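Local coordinates for protein CBIX (Paracoccus pantotrophus, PDB 4CCS) that probably catalyses the terminal step of siroheme biosynthesis in a denitrifying bacterium, inserting ferrous iron into sirohydrochlorin as a chelatase of the CbiX family, at residues A31-Q36 with V215-A220; Y60-A65 with P90-D95; D166-L171 with A194-A199. All blocks are in the same frame, centred on the assembly; numbering follows the deposited sequence.

Interaction 1 (A31-Q36 with V215-A220); sequences APLVPQ and VPAMIA
L33 and V34, side by side in the turn that ends a short 3-10 segment, press their aliphatic groups against the first turns of the helix that begins at V215. All the contacts are apolar, and two kinds can be told apart. The first is a methyl meeting at A220. A220 CB touches both loop residues, 3.5 Å from V34 CG2 and 3.6 Å from L33 CB. V34 offers CG2 because that branch lies anti to its own carbonyl carbon, beside the backbone N, while CG1 is anti to the N (chi1 -164°). The second is the leucine tip lying along the helix surface. With its chain extended at chi2 (174°), L33 reaches one turn back from A220, where CD1 rests 3.7 Å from A217 CA. L33 CD1 is also 4.2 Å from P216 CB, so the leucine touches P216, A217 and A220 along one turn of helix. Backbone bonds hold both partners in shape: V34 N to A31 O (3.1 Å) closes the loop turn, and A220 N to P216 O (2.9 Å) belongs to the helix. Around this contact, P216 and I219 pack on helix 16-30 through V30, V34 continues along the C-terminal helix to I223 and K224, and I219 and M218 reach Y60 on strand 57-61. The last helix of the chain is thus laid beside the first helix and the loop that follows it.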
loop_
_atom_site.group_PDB
_atom_site.type_symbol
_atom_site.label_atom_id
_atom_site.label_comp_id
_atom_site.label_asym_id
_atom_site.label_seq_id
_atom_site.Cartn_x
_atom_site.Cartn_y
_atom_site.Cartn_z
ATOM N N ALA A 31 -15.133 6.456 6.119
ATOM C CA ALA A 31 -16.579 6.589 6.348
ATOM C C ALA A 31 -17.155 8.040 6.248
ATOM O O ALA A 31 -18.017 8.218 5.389
ATOM C CB ALA A 31 -16.971 5.942 7.676
ATOM N N PRO A 32 -16.690 9.064 7.042
ATOM C CA PRO A 32 -17.293 10.414 6.918
ATOM C C PRO A 32 -17.076 11.119 5.569
ATOM O O PRO A 32 -17.718 12.140 5.302
ATOM C CB PRO A 32 -16.671 11.197 8.071
ATOM C CG PRO A 32 -15.385 10.516 8.345
ATOM C CD PRO A 32 -15.642 9.068 8.086
ATOM N N LEU A 33 -16.208 10.546 4.709
ATOM C CA LEU A 33 -15.876 11.081 3.393
ATOM C C LEU A 33 -16.716 10.477 2.261
ATOM O O LEU A 33 -16.661 10.987 1.143
ATOM C CB LEU A 33 -14.358 10.941 3.121
ATOM C CG LEU A 33 -13.404 11.420 4.225
ATOM C CD1 LEU A 33 -11.974 11.090 3.883
ATOM C CD2 LEU A 33 -13.545 12.918 4.493
ATOM N N VAL A 34 -17.482 9.390 2.538
ATOM C CA VAL A 34 -18.375 8.720 1.573
ATOM C C VAL A 34 -19.775 8.552 2.237
ATOM O O VAL A 34 -20.161 7.418 2.531
ATOM C CB VAL A 34 -17.839 7.352 1.044
ATOM C CG1 VAL A 34 -18.582 6.905 -0.214
ATOM C CG2 VAL A 34 -16.346 7.381 0.794
ATOM N N PRO A 35 -20.536 9.665 2.473
ATOM C CA PRO A 35 -21.845 9.555 3.141
ATOM C C PRO A 35 -22.878 8.660 2.447
ATOM O O PRO A 35 -23.718 8.080 3.130
ATOM C CB PRO A 35 -22.323 11.012 3.241
ATOM C CG PRO A 35 -21.092 11.832 3.139
ATOM C CD PRO A 35 -20.231 11.080 2.166
ATOM N N GLN A 36 -22.794 8.506 1.114
ATOM C CA GLN A 36 -23.715 7.673 0.336
ATOM C C GLN A 36 -23.468 6.151 0.498
ATOM O O GLN A 36 -24.202 5.344 -0.073
ATOM C CB GLN A 36 -23.720 8.090 -1.152
ATOM C CG GLN A 36 -22.370 7.949 -1.870
ATOM C CD GLN A 36 -21.510 9.201 -1.843
ATOM O OE1 GLN A 36 -21.107 9.695 -0.783
ATOM N NE2 GLN A 36 -21.140 9.703 -3.017
ATOM N N VAL A 215 -4.456 9.055 2.957
ATOM C CA VAL A 215 -4.954 7.772 2.450
ATOM C C VAL A 215 -6.503 7.658 2.549
ATOM O O VAL A 215 -7.100 7.276 1.550
ATOM C CB VAL A 215 -4.216 6.547 3.069
ATOM C CG1 VAL A 215 -4.935 5.236 2.737
ATOM C CG2 VAL A 215 -2.760 6.502 2.606
ATOM N N PRO A 216 -7.156 7.981 3.700
ATOM C CA PRO A 216 -8.631 7.876 3.730
ATOM C C PRO A 216 -9.337 8.660 2.600
ATOM O O PRO A 216 -10.220 8.108 1.959
ATOM C CB PRO A 216 -9.000 8.384 5.126
ATOM C CG PRO A 216 -7.799 8.074 5.950
ATOM C CD PRO A 216 -6.630 8.323 5.038
ATOM N N ALA A 217 -8.887 9.895 2.302
ATOM C CA ALA A 217 -9.473 10.721 1.227
ATOM C C ALA A 217 -9.244 10.098 -0.142
ATOM O O ALA A 217 -10.161 10.066 -0.956
ATOM C CB ALA A 217 -8.905 12.135 1.276
ATOM N N MET A 218 -8.058 9.486 -0.352
ATOM C CA MET A 218 -7.716 8.788 -1.585
ATOM C C MET A 218 -8.664 7.596 -1.807
ATOM O O MET A 218 -9.221 7.449 -2.894
ATOM C CB MET A 218 -6.227 8.354 -1.548
ATOM C CG MET A 218 -5.754 7.713 -2.818
ATOM S SD MET A 218 -4.069 7.036 -2.734
ATOM C CE MET A 218 -4.430 5.431 -2.048
ATOM N N ILE A 219 -8.873 6.761 -0.767
ATOM C CA ILE A 219 -9.775 5.599 -0.850
ATOM C C ILE A 219 -11.221 6.078 -1.102
ATOM O O ILE A 219 -11.909 5.524 -1.959
ATOM C CB ILE A 219 -9.658 4.699 0.413
ATOM C CG1 ILE A 219 -8.198 4.188 0.600
ATOM C CG2 ILE A 219 -10.666 3.533 0.356
ATOM C CD1 ILE A 219 -7.959 3.280 1.883
ATOM N N ALA A 220 -11.660 7.105 -0.359
ATOM C CA ALA A 220 -12.999 7.686 -0.515
ATOM C C ALA A 220 -13.272 8.109 -1.980
ATOM O O ALA A 220 -14.343 7.808 -2.516
ATOM C CB ALA A 220 -13.154 8.883 0.412
#

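Interaction 2 (Y60-A65 with P90-D95); sequences YPLFMA and PPFGSD
F92 packs against L62 and M64, and P91 against F63 and P61, to form the apolar centre where the chain leaves strand 57-61. F92 CD1 lies 4.0 Å from L62 CD2, and the other flank of the ring, at CD2, has M64 SD 4.1 Å away. This is a Met-aromatic contact of oblique geometry, made possible because the methionine chain is bent at both chi2 and chi3 and runs alongside the phenylalanine. P91 packs its CB 4.0 Å from F63 CB and its ring near P61 CG, while P61 CB lies over the centre of one face of the F63 ring. F63 also stacks on H10, from the loop after strand 4-9. Outside this layer the backbones are joined by F92 N to P61 O (3.0 Å) and G93 N to F63 O (2.9 Å), both nearly straight. G93 CA makes a nearly straight CA-H...O contact with M64 O (3.4 Å). At the polar edge the Y60 hydroxyl donates to D95 OD2 (2.8 Å) on the anti side of the carboxylate, whose plane is turned 59° from the phenol ring. OD2 also pairs with S222 OG of helix 215-226, and OD1 caps G97 N in an Asx turn, so the carboxylate is held by three hydrogen bonds. The contact joins the loops that follow adjacent parallel strands 57-61 and 87-88 at their C-terminal ends, the edge of a parallel alpha/beta fold where active sites commonly lie, and may border this enzyme's site.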
loop_
_atom_site.group_PDB
_atom_site.type_symbol
_atom_site.label_atom_id
_atom_site.label_comp_id
_atom_site.label_asym_id
_atom_site.label_seq_id
_atom_site.Cartn_x
_atom_site.Cartn_y
_atom_site.Cartn_z
ATOM N N TYR A 60 -12.835 -2.736 -1.728
ATOM C CA TYR A 60 -11.630 -1.944 -2.001
ATOM C C TYR A 60 -10.449 -2.753 -1.413
ATOM O O TYR A 60 -10.268 -2.769 -0.194
ATOM C CB TYR A 60 -11.678 -0.521 -1.419
ATOM C CG TYR A 60 -10.462 0.314 -1.782
ATOM C CD1 TYR A 60 -9.319 0.306 -0.983
ATOM C CD2 TYR A 60 -10.454 1.113 -2.925
ATOM C CE1 TYR A 60 -8.193 1.058 -1.321
ATOM C CE2 TYR A 60 -9.337 1.879 -3.264
ATOM C CZ TYR A 60 -8.203 1.838 -2.465
ATOM O OH TYR A 60 -7.111 2.611 -2.782
ATOM N N PRO A 61 -9.682 -3.443 -2.268
ATOM C CA PRO A 61 -8.563 -4.252 -1.771
ATOM C C PRO A 61 -7.299 -3.428 -1.508
ATOM O O PRO A 61 -6.820 -2.712 -2.394
ATOM C CB PRO A 61 -8.361 -5.303 -2.867
ATOM C CG PRO A 61 -8.951 -4.704 -4.123
ATOM C CD PRO A 61 -9.790 -3.505 -3.745
ATOM N N LEU A 62 -6.729 -3.558 -0.296
ATOM C CA LEU A 62 -5.463 -2.888 0.046
ATOM C C LEU A 62 -4.269 -3.702 -0.499
ATOM O O LEU A 62 -3.351 -4.050 0.245
ATOM C CB LEU A 62 -5.339 -2.692 1.573
ATOM C CG LEU A 62 -6.279 -1.685 2.241
ATOM C CD1 LEU A 62 -6.076 -1.692 3.760
ATOM C CD2 LEU A 62 -6.047 -0.265 1.715
ATOM N N PHE A 63 -4.317 -4.058 -1.786
ATOM C CA PHE A 63 -3.266 -4.858 -2.427
ATOM C C PHE A 63 -2.380 -3.942 -3.271
ATOM O O PHE A 63 -2.835 -2.867 -3.663
ATOM C CB PHE A 63 -3.869 -6.001 -3.262
ATOM C CG PHE A 63 -4.879 -6.913 -2.579
ATOM C CD1 PHE A 63 -4.981 -6.960 -1.188
ATOM C CD2 PHE A 63 -5.680 -7.774 -3.328
ATOM C CE1 PHE A 63 -5.904 -7.810 -0.562
ATOM C CE2 PHE A 63 -6.607 -8.618 -2.702
ATOM C CZ PHE A 63 -6.709 -8.634 -1.325
ATOM N N MET A 64 -1.118 -4.349 -3.532
ATOM C CA MET A 64 -0.167 -3.525 -4.296
ATOM C C MET A 64 -0.310 -3.627 -5.819
ATOM O O MET A 64 0.183 -2.754 -6.538
ATOM C CB MET A 64 1.292 -3.814 -3.874
ATOM C CG MET A 64 1.587 -3.549 -2.392
ATOM S SD MET A 64 0.861 -2.056 -1.654
ATOM C CE MET A 64 1.718 -0.751 -2.539
ATOM N N ALA A 65 -0.936 -4.698 -6.311
ATOM C CA ALA A 65 -1.154 -4.909 -7.752
ATOM C C ALA A 65 -2.308 -5.872 -7.983
ATOM O O ALA A 65 -2.821 -6.466 -7.033
ATOM C CB ALA A 65 0.119 -5.450 -8.415
ATOM N N PRO A 90 -10.303 -1.357 -8.260
ATOM C CA PRO A 90 -8.853 -1.387 -8.473
ATOM C C PRO A 90 -8.153 -1.294 -7.106
ATOM O O PRO A 90 -8.634 -0.583 -6.217
ATOM C CB PRO A 90 -8.596 -0.135 -9.312
ATOM C CG PRO A 90 -9.820 -0.011 -10.135
ATOM C CD PRO A 90 -10.953 -0.457 -9.248
ATOM N N PRO A 91 -7.053 -2.035 -6.921
ATOM C CA PRO A 91 -6.365 -2.050 -5.628
ATOM C C PRO A 91 -5.636 -0.750 -5.266
ATOM O O PRO A 91 -5.342 0.070 -6.139
ATOM C CB PRO A 91 -5.398 -3.223 -5.772
ATOM C CG PRO A 91 -5.074 -3.245 -7.213
ATOM C CD PRO A 91 -6.377 -2.918 -7.894
ATOM N N PHE A 92 -5.311 -0.595 -3.965
ATOM C CA PHE A 92 -4.554 0.517 -3.380
ATOM C C PHE A 92 -3.316 0.869 -4.233
ATOM O O PHE A 92 -3.071 2.049 -4.494
ATOM C CB PHE A 92 -4.110 0.141 -1.935
ATOM C CG PHE A 92 -3.211 1.147 -1.244
ATOM C CD1 PHE A 92 -3.747 2.203 -0.523
ATOM C CD2 PHE A 92 -1.825 1.043 -1.327
ATOM C CE1 PHE A 92 -2.909 3.137 0.115
ATOM C CE2 PHE A 92 -0.994 1.988 -0.713
ATOM C CZ PHE A 92 -1.543 3.028 0.002
ATOM N N GLY A 93 -2.549 -0.151 -4.668
ATOM C CA GLY A 93 -1.323 0.069 -5.451
ATOM C C GLY A 93 -1.561 0.758 -6.807
ATOM O O GLY A 93 -0.678 1.479 -7.276
ATOM N N SER A 94 -2.743 0.543 -7.412
ATOM C CA SER A 94 -3.092 1.138 -8.709
ATOM C C SER A 94 -3.959 2.387 -8.556
ATOM O O SER A 94 -4.445 2.930 -9.551
ATOM C CB SER A 94 -3.779 0.106 -9.599
ATOM O OG SER A 94 -5.063 -0.215 -9.094
ATOM N N ASP A 95 -4.152 2.862 -7.314
ATOM C CA ASP A 95 -4.965 4.045 -7.069
ATOM C C ASP A 95 -4.389 5.280 -7.792
ATOM O O ASP A 95 -3.186 5.521 -7.690
ATOM C CB ASP A 95 -5.120 4.312 -5.570
ATOM C CG ASP A 95 -6.297 5.212 -5.274
ATOM O OD1 ASP A 95 -6.236 6.399 -5.646
ATOM O OD2 ASP A 95 -7.280 4.725 -4.644
#

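Interaction 3 (D166-L171 with A194-A199); sequences DAARDL and AALSQA
A168 and A199 meet methyl to methyl, CB to CB at 3.6 Å, and the A168 CB is equally close to L196 CD2. This small apolar patch lets the two backbones come together, with R169 and A199 CA atoms 4.6 Å apart. Next to it R169 folds over the last turn of helix 192-199. Its CA-H points at A199 O, a CA-H...O contact, and its aliphatic CB and CG lie beside the same oxygen. The bend at chi3 (-81°) then turns the guanidinium so that A199 CA is over one of its faces. R169 NH2 donates to Q198 O at 3.2 Å. The bond is not ideal: the N-H...O angle is 140°, and the donor stands well above the carbonyl plane and away from its lone pairs. A guanidinium placed against carbonyls of this last turn is probably also favoured by the partial negative charge there.

A second shell of contacts helps position these groups. On its own segment, D166 OD1 forms a salt bridge with R169 NH1 (3.3 Å), in the guanidinium plane, although the hydrogen bond within it is weak. A water joins the two segments, accepting from D170 N and lying 2.7 Å from A199 O. F201 is touched by both A168 and L196, while A168 also rests on L123 of the central strand 121-126. The arrangement exemplifies how successive beta-alpha-beta crossovers pack in a parallel alpha/beta lobe: one connection runs from strand 152-157 to 175-179, the next from 175-179 to 204-205.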
loop_
_atom_site.group_PDB
_atom_site.type_symbol
_atom_site.label_atom_id
_atom_site.label_comp_id
_atom_site.label_asym_id
_atom_site.label_seq_id
_atom_site.Cartn_x
_atom_site.Cartn_y
_atom_site.Cartn_z
ATOM N N ASP A 166 20.886 -4.682 -1.295
ATOM C CA ASP A 166 21.787 -4.258 -2.369
ATOM C C ASP A 166 21.451 -2.843 -2.866
ATOM O O ASP A 166 22.354 -2.026 -3.041
ATOM C CB ASP A 166 21.721 -5.250 -3.543
ATOM C CG ASP A 166 22.285 -6.620 -3.206
ATOM O OD1 ASP A 166 23.275 -6.684 -2.446
ATOM O OD2 ASP A 166 21.726 -7.624 -3.689
ATOM N N ALA A 167 20.154 -2.577 -3.111
ATOM C CA ALA A 167 19.632 -1.310 -3.639
ATOM C C ALA A 167 19.883 -0.110 -2.728
ATOM O O ALA A 167 20.101 1.000 -3.230
ATOM C CB ALA A 167 18.142 -1.445 -3.935
ATOM N N ALA A 168 19.879 -0.333 -1.398
ATOM C CA ALA A 168 20.126 0.731 -0.426
ATOM C C ALA A 168 21.610 0.932 -0.117
ATOM O O ALA A 168 21.943 1.856 0.613
ATOM C CB ALA A 168 19.363 0.447 0.865
ATOM N N ARG A 169 22.493 0.078 -0.642
ATOM C CA ARG A 169 23.934 0.169 -0.378
ATOM C C ARG A 169 24.592 1.276 -1.234
ATOM O O ARG A 169 24.123 1.563 -2.332
ATOM C CB ARG A 169 24.611 -1.213 -0.588
ATOM C CG ARG A 169 26.051 -1.302 -0.055
ATOM C CD ARG A 169 26.606 -2.710 -0.091
ATOM N NE ARG A 169 26.148 -3.497 1.055
ATOM C CZ ARG A 169 25.335 -4.545 0.971
ATOM N NH1 ARG A 169 24.897 -4.962 -0.212
ATOM N NH2 ARG A 169 24.963 -5.193 2.066
ATOM N N ASP A 170 25.639 1.926 -0.695
ATOM C CA ASP A 170 26.425 2.985 -1.349
ATOM C C ASP A 170 25.589 4.212 -1.798
ATOM O O ASP A 170 25.898 4.840 -2.815
ATOM C CB ASP A 170 27.264 2.406 -2.515
ATOM C CG ASP A 170 28.176 1.280 -2.081
ATOM O OD1 ASP A 170 28.899 1.458 -1.079
ATOM O OD2 ASP A 170 28.134 0.204 -2.716
ATOM N N LEU A 171 24.566 4.579 -1.011
ATOM C CA LEU A 171 23.773 5.779 -1.280
ATOM C C LEU A 171 24.310 6.887 -0.368
ATOM O O LEU A 171 24.924 6.559 0.651
ATOM C CB LEU A 171 22.261 5.550 -1.037
ATOM C CG LEU A 171 21.553 4.532 -1.951
ATOM C CD1 LEU A 171 20.066 4.440 -1.617
ATOM C CD2 LEU A 171 21.702 4.898 -3.416
ATOM N N ALA A 194 16.129 -4.174 9.384
ATOM C CA ALA A 194 17.235 -5.135 9.311
ATOM C C ALA A 194 17.925 -5.106 7.938
ATOM O O ALA A 194 19.153 -5.176 7.870
ATOM C CB ALA A 194 16.734 -6.545 9.624
ATOM N N ALA A 195 17.129 -5.004 6.849
ATOM C CA ALA A 195 17.629 -4.964 5.467
ATOM C C ALA A 195 18.389 -3.665 5.220
ATOM O O ALA A 195 19.453 -3.683 4.612
ATOM C CB ALA A 195 16.460 -5.081 4.500
ATOM N N LEU A 196 17.859 -2.541 5.716
ATOM C CA LEU A 196 18.510 -1.244 5.547
ATOM C C LEU A 196 19.752 -1.139 6.415
ATOM O O LEU A 196 20.700 -0.470 6.018
ATOM C CB LEU A 196 17.530 -0.079 5.817
ATOM C CG LEU A 196 16.377 0.048 4.808
ATOM C CD1 LEU A 196 15.315 0.980 5.317
ATOM C CD2 LEU A 196 16.870 0.518 3.450
ATOM N N SER A 197 19.772 -1.841 7.572
ATOM C CA SER A 197 20.953 -1.868 8.450
ATOM C C SER A 197 22.081 -2.634 7.743
ATOM O O SER A 197 23.214 -2.143 7.712
ATOM C CB SER A 197 20.621 -2.524 9.790
ATOM O OG SER A 197 21.806 -2.715 10.548
ATOM N N GLN A 198 21.769 -3.823 7.161
ATOM C CA GLN A 198 22.741 -4.628 6.403
ATOM C C GLN A 198 23.314 -3.818 5.241
ATOM O O GLN A 198 24.506 -3.923 4.958
ATOM C CB GLN A 198 22.098 -5.919 5.863
ATOM C CG GLN A 198 22.244 -7.115 6.802
ATOM C CD GLN A 198 21.063 -8.064 6.730
ATOM O OE1 GLN A 198 20.630 -8.487 5.648
ATOM N NE2 GLN A 198 20.526 -8.450 7.886
ATOM N N ALA A 199 22.478 -2.981 4.595
ATOM C CA ALA A 199 22.924 -2.142 3.469
ATOM C C ALA A 199 23.832 -0.996 3.899
ATOM O O ALA A 199 24.544 -0.444 3.064
ATOM C CB ALA A 199 21.714 -1.579 2.723
HETATM O O HOH W 1 26.094 1.700 2.317
#

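Following the chain from the N terminus, residues 31-36 open the longest loop just after the first helix. Inside it, interaction 2 closes a short loop of 24 residues, spanning helix 68-80 and tying neighbouring strand ends of the first lobe. The chain then builds the second four-stranded sheet, where interaction 3 closes another loop of similar length, in series with interaction 2. Finally helix 215-226 returns to the first lobe and closes interaction 1 around both. That helix joins interactions 1 and 2 directly, since M218 touches F92 and D95 while I219 touches Y60. Interaction 3 stands apart, its centre about 37 Å from that of interaction 1, across the chain's centre.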